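Local coordinates for protein hyaluronidase (Thermobaculum terrenum, PDB 5DIY) that probably removes N-acetylglucosamine from O-GlcNAc-modified proteins as a family 84 glycoside hydrolase, here in an engineered, altered active-site form, at residues L347-Y358 with Y379-M390. Sequence-based numbering, arbitrary orientation.
Sequences LREEIISMQTTY and YKLWTDYLDQAM
One face of the Tyr-358 ring is covered by the aliphatic chain of Lys-380, whose CD lies 3.8 Å from the ring centroid, 24° off the normal, in a CH-pi contact. Lysine suits this partly exposed margin: its methylenes lie against the ring, while the bend at chi4 turns NZ to the syn lone pair of Asp-384 OD2, a 3.3 Å salt bridge one turn further along the same helix. With an alanine in place of Tyr-358, the lysine methylenes would probably lose the surface they lie against, and the chain would be freer to turn.

Tyr-379 is approached differently: Met-354 O and Tyr-358 CB lie at its edge, near the ring plane. The flexible Met-354 passes its CG 3.4 Å from Tyr-379 OH and, bending at chi3 (77°), brings CE to 3.7 Å from Tyr-379 CE1; its SD makes an oblique Met-aromatic contact. Phe-307, edge-to-face with Tyr-379, ties this end to helix 301-308.

Thr-383, small and beta-branched, sits where the backbones come nearest, its CA facing that of Ile-351. Its OG1 donates to Tyr-379 O within its own helix and accepts from a water at 2.7 Å, which also donates weakly to Met-354 O, while its CG2 packs on Gln-355 CG. Branched, apolar Ile-351 fills the hole among Thr-383, Leu-386, Asp-387 and Met-390 as a knob, its CD1 3.6 Å from Leu-386 O. Unbranched Met-390 can slide past Leu-347, with SD 4.0 Å from Leu-347 CD2, and its CE reaches the Arg-348 guanidinium obliquely.

The axes of segments 347-358 and 379-390 come within 9.9 Å, at 155°; helices 340-362 and 373-398 thus pack antiparallel, as in a helical bundle, here in the all-helical region following the TIM barrel and away from the sugar site.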
loop_
_atom_site.group_PDB
_atom_site.type_symbol
_atom_site.label_atom_id
_atom_site.label_comp_id
_atom_site.label_asym_id
_atom_site.label_seq_id
_atom_site.Cartn_x
_atom_site.Cartn_y
_atom_site.Cartn_z
ATOM N N LEU C 347 27.425 14.336 -7.641
ATOM C CA LEU C 347 26.951 13.213 -8.446
ATOM C C LEU C 347 27.787 11.951 -8.179
ATOM O O LEU C 347 27.224 10.873 -7.950
ATOM C CB LEU C 347 26.980 13.580 -9.935
ATOM C CG LEU C 347 26.384 12.588 -10.935
ATOM C CD1 LEU C 347 24.915 12.314 -10.644
ATOM C CD2 LEU C 347 26.561 13.127 -12.347
ATOM N N ARG C 348 29.113 12.104 -8.184
ATOM C CA ARG C 348 30.054 11.008 -7.902
ATOM C C ARG C 348 29.798 10.351 -6.547
ATOM O O ARG C 348 29.697 9.129 -6.467
ATOM C CB ARG C 348 31.500 11.522 -7.940
ATOM C CG ARG C 348 32.572 10.459 -7.675
ATOM C CD ARG C 348 33.959 11.063 -7.521
ATOM N NE ARG C 348 34.322 11.821 -8.719
ATOM C CZ ARG C 348 34.535 13.142 -8.799
ATOM N NH1 ARG C 348 34.472 13.941 -7.736
ATOM N NH2 ARG C 348 34.848 13.672 -9.980
ATOM N N GLU C 349 29.735 11.172 -5.498
ATOM C CA GLU C 349 29.510 10.704 -4.126
ATOM C C GLU C 349 28.162 9.981 -4.006
ATOM O O GLU C 349 28.060 8.964 -3.318
ATOM C CB GLU C 349 29.589 11.880 -3.122
ATOM C CG GLU C 349 30.999 12.458 -2.905
ATOM C CD GLU C 349 31.061 13.760 -2.064
ATOM O OE1 GLU C 349 30.023 14.436 -1.847
ATOM O OE2 GLU C 349 32.183 14.130 -1.624
ATOM N N GLU C 350 27.136 10.499 -4.689
ATOM C CA GLU C 350 25.807 9.877 -4.673
ATOM C C GLU C 350 25.791 8.501 -5.351
ATOM O O GLU C 350 25.172 7.549 -4.850
ATOM C CB GLU C 350 24.779 10.797 -5.345
ATOM C CG GLU C 350 23.345 10.477 -4.988
ATOM C CD GLU C 350 23.090 10.577 -3.498
ATOM O OE1 GLU C 350 23.572 11.539 -2.863
ATOM O OE2 GLU C 350 22.418 9.687 -2.950
ATOM N N ILE C 351 26.488 8.392 -6.481
ATOM C CA ILE C 351 26.635 7.108 -7.172
ATOM C C ILE C 351 27.298 6.064 -6.259
ATOM O O ILE C 351 26.782 4.948 -6.130
ATOM C CB ILE C 351 27.414 7.261 -8.494
ATOM C CG1 ILE C 351 26.562 8.035 -9.518
ATOM C CG2 ILE C 351 27.816 5.901 -9.067
ATOM C CD1 ILE C 351 27.368 8.717 -10.607
ATOM N N ILE C 352 28.416 6.440 -5.630
ATOM C CA ILE C 352 29.129 5.556 -4.698
ATOM C C ILE C 352 28.183 5.093 -3.590
ATOM O O ILE C 352 28.129 3.901 -3.280
ATOM C CB ILE C 352 30.372 6.246 -4.069
ATOM C CG1 ILE C 352 31.502 6.397 -5.105
ATOM C CG2 ILE C 352 30.886 5.485 -2.839
ATOM C CD1 ILE C 352 32.295 5.127 -5.383
ATOM N N SER C 353 27.455 6.044 -3.010
ATOM C CA SER C 353 26.488 5.769 -1.937
ATOM C C SER C 353 25.438 4.733 -2.361
ATOM O O SER C 353 25.142 3.800 -1.609
ATOM C CB SER C 353 25.824 7.078 -1.489
ATOM O OG SER C 353 24.963 6.880 -0.385
ATOM N N MET C 354 24.928 4.883 -3.590
ATOM C CA MET C 354 23.934 3.972 -4.159
ATOM C C MET C 354 24.514 2.586 -4.485
ATOM O O MET C 354 23.844 1.575 -4.266
ATOM C CB MET C 354 23.283 4.590 -5.418
ATOM C CG MET C 354 22.420 5.815 -5.128
ATOM S SD MET C 354 21.730 6.649 -6.578
ATOM C CE MET C 354 20.391 5.553 -7.021
ATOM N N GLN C 355 25.740 2.548 -5.011
ATOM C CA GLN C 355 26.458 1.283 -5.270
ATOM C C GLN C 355 26.729 0.497 -3.995
ATOM O O GLN C 355 26.484 -0.710 -3.950
ATOM C CB GLN C 355 27.788 1.540 -6.003
ATOM C CG GLN C 355 27.598 1.986 -7.439
ATOM C CD GLN C 355 28.873 2.466 -8.113
ATOM O OE1 GLN C 355 29.859 2.798 -7.456
ATOM N NE2 GLN C 355 28.853 2.510 -9.435
ATOM N N THR C 356 27.235 1.193 -2.978
ATOM C CA THR C 356 27.474 0.630 -1.644
ATOM C C THR C 356 26.185 0.066 -1.042
ATOM O O THR C 356 26.180 -1.031 -0.482
ATOM C CB THR C 356 28.033 1.717 -0.698
ATOM O OG1 THR C 356 29.307 2.149 -1.179
ATOM C CG2 THR C 356 28.189 1.216 0.744
ATOM N N THR C 357 25.109 0.844 -1.157
ATOM C CA THR C 357 23.791 0.457 -0.674
ATOM C C THR C 357 23.289 -0.805 -1.358
ATOM O O THR C 357 22.867 -1.740 -0.682
ATOM C CB THR C 357 22.777 1.597 -0.885
ATOM O OG1 THR C 357 23.167 2.712 -0.082
ATOM C CG2 THR C 357 21.360 1.169 -0.504
ATOM N N TYR C 358 23.335 -0.829 -2.686
ATOM C CA TYR C 358 22.910 -2.011 -3.423
ATOM C C TYR C 358 23.736 -3.225 -3.022
ATOM O O TYR C 358 23.179 -4.268 -2.689
ATOM C CB TYR C 358 23.007 -1.815 -4.936
ATOM C CG TYR C 358 22.818 -3.110 -5.686
ATOM C CD1 TYR C 358 21.539 -3.595 -5.954
ATOM C CD2 TYR C 358 23.920 -3.884 -6.084
ATOM C CE1 TYR C 358 21.353 -4.794 -6.618
ATOM C CE2 TYR C 358 23.745 -5.094 -6.747
ATOM C CZ TYR C 358 22.461 -5.540 -7.013
ATOM O OH TYR C 358 22.273 -6.720 -7.675
ATOM N N TYR C 379 16.929 -0.498 -9.123
ATOM C CA TYR C 379 17.764 0.479 -8.405
ATOM C C TYR C 379 19.210 0.480 -8.923
ATOM O O TYR C 379 19.765 1.544 -9.223
ATOM C CB TYR C 379 17.741 0.179 -6.909
ATOM C CG TYR C 379 18.430 1.176 -6.004
ATOM C CD1 TYR C 379 17.817 2.382 -5.677
ATOM C CD2 TYR C 379 19.666 0.889 -5.419
ATOM C CE1 TYR C 379 18.420 3.279 -4.814
ATOM C CE2 TYR C 379 20.278 1.787 -4.556
ATOM C CZ TYR C 379 19.651 2.979 -4.254
ATOM O OH TYR C 379 20.250 3.878 -3.407
ATOM N N LYS C 380 19.812 -0.706 -9.033
ATOM C CA LYS C 380 21.160 -0.824 -9.609
ATOM C C LYS C 380 21.215 -0.303 -11.043
ATOM O O LYS C 380 22.146 0.412 -11.399
ATOM C CB LYS C 380 21.701 -2.268 -9.554
ATOM C CG LYS C 380 22.965 -2.463 -10.390
ATOM C CD LYS C 380 23.900 -3.531 -9.861
ATOM C CE LYS C 380 25.209 -3.530 -10.650
ATOM N NZ LYS C 380 24.992 -3.798 -12.103
ATOM N N LEU C 381 20.238 -0.670 -11.864
ATOM C CA LEU C 381 20.176 -0.164 -13.238
ATOM C C LEU C 381 20.191 1.374 -13.291
ATOM O O LEU C 381 20.993 1.957 -14.021
ATOM C CB LEU C 381 18.956 -0.730 -13.986
ATOM C CG LEU C 381 19.119 -1.990 -14.864
ATOM C CD1 LEU C 381 20.253 -2.918 -14.435
ATOM C CD2 LEU C 381 17.807 -2.757 -14.967
ATOM N N TRP C 382 19.337 2.028 -12.501
ATOM C CA TRP C 382 19.315 3.505 -12.474
ATOM C C TRP C 382 20.678 4.062 -12.056
ATOM O O TRP C 382 21.118 5.079 -12.580
ATOM C CB TRP C 382 18.223 4.047 -11.537
ATOM C CG TRP C 382 16.806 3.981 -12.065
ATOM C CD1 TRP C 382 15.750 3.355 -11.475
ATOM C CD2 TRP C 382 16.293 4.594 -13.256
ATOM N NE1 TRP C 382 14.613 3.520 -12.230
ATOM C CE2 TRP C 382 14.918 4.280 -13.327
ATOM C CE3 TRP C 382 16.864 5.366 -14.276
ATOM C CZ2 TRP C 382 14.102 4.713 -14.380
ATOM C CZ3 TRP C 382 16.053 5.796 -15.322
ATOM C CH2 TRP C 382 14.686 5.467 -15.365
ATOM N N THR C 383 21.339 3.370 -11.127
ATOM C CA THR C 383 22.693 3.710 -10.677
ATOM C C THR C 383 23.734 3.569 -11.796
ATOM O O THR C 383 24.587 4.449 -11.958
ATOM C CB THR C 383 23.106 2.842 -9.468
ATOM O OG1 THR C 383 22.039 2.824 -8.505
ATOM C CG2 THR C 383 24.387 3.364 -8.816
ATOM N N ASP C 384 23.655 2.479 -12.564
ATOM C CA ASP C 384 24.512 2.284 -13.746
ATOM C C ASP C 384 24.361 3.443 -14.729
ATOM O O ASP C 384 25.343 3.900 -15.318
ATOM C CB ASP C 384 24.180 0.974 -14.493
ATOM C CG ASP C 384 24.555 -0.285 -13.718
ATOM O OD1 ASP C 384 25.457 -0.256 -12.865
ATOM O OD2 ASP C 384 23.931 -1.329 -13.983
ATOM N N TYR C 385 23.131 3.928 -14.893
ATOM C CA TYR C 385 22.856 4.984 -15.872
ATOM C C TYR C 385 23.385 6.340 -15.392
ATOM O O TYR C 385 23.925 7.115 -16.189
ATOM C CB TYR C 385 21.364 5.063 -16.212
ATOM C CG TYR C 385 20.696 3.751 -16.591
ATOM C CD1 TYR C 385 21.437 2.621 -16.996
ATOM C CD2 TYR C 385 19.308 3.641 -16.569
ATOM C CE1 TYR C 385 20.806 1.432 -17.336
ATOM C CE2 TYR C 385 18.673 2.460 -16.918
ATOM C CZ TYR C 385 19.425 1.356 -17.296
ATOM O OH TYR C 385 18.785 0.183 -17.639
ATOM N N LEU C 386 23.240 6.622 -14.097
ATOM C CA LEU C 386 23.819 7.834 -13.505
ATOM C C LEU C 386 25.336 7.889 -13.669
ATOM O O LEU C 386 25.897 8.954 -13.900
ATOM C CB LEU C 386 23.477 7.943 -12.018
ATOM C CG LEU C 386 22.062 8.403 -11.686
ATOM C CD1 LEU C 386 21.812 8.237 -10.191
ATOM C CD2 LEU C 386 21.841 9.851 -12.109
ATOM N N ASP C 387 25.978 6.733 -13.533
ATOM C CA ASP C 387 27.413 6.586 -13.756
ATOM C C ASP C 387 27.821 7.030 -15.170
ATOM O O ASP C 387 28.819 7.725 -15.350
ATOM C CB ASP C 387 27.829 5.124 -13.509
ATOM C CG ASP C 387 29.268 4.979 -13.049
ATOM O OD1 ASP C 387 29.962 5.994 -12.807
ATOM O OD2 ASP C 387 29.716 3.819 -12.924
ATOM N N GLN C 388 27.027 6.645 -16.166
ATOM C CA GLN C 388 27.233 7.108 -17.538
ATOM C C GLN C 388 26.931 8.602 -17.734
ATOM O O GLN C 388 27.581 9.254 -18.549
ATOM C CB GLN C 388 26.438 6.246 -18.523
ATOM C CG GLN C 388 26.908 4.792 -18.556
ATOM C CD GLN C 388 28.335 4.647 -19.039
ATOM O OE1 GLN C 388 28.748 5.325 -19.976
ATOM N NE2 GLN C 388 29.100 3.775 -18.391
ATOM N N ALA C 389 25.965 9.145 -16.992
ATOM C CA ALA C 389 25.736 10.603 -16.981
ATOM C C ALA C 389 26.948 11.362 -16.436
ATOM O O ALA C 389 27.300 12.422 -16.952
ATOM C CB ALA C 389 24.492 10.957 -16.178
ATOM N N MET C 390 27.567 10.810 -15.393
ATOM C CA MET C 390 28.814 11.332 -14.820
ATOM C C MET C 390 29.917 11.448 -15.869
ATOM O O MET C 390 30.577 12.485 -15.982
ATOM C CB MET C 390 29.275 10.418 -13.676
ATOM C CG MET C 390 30.597 10.777 -13.011
ATOM S SD MET C 390 30.402 12.215 -11.963
ATOM C CE MET C 390 32.117 12.590 -11.616
HETATM O O HOH W 1 22.831 0.862 -6.847
#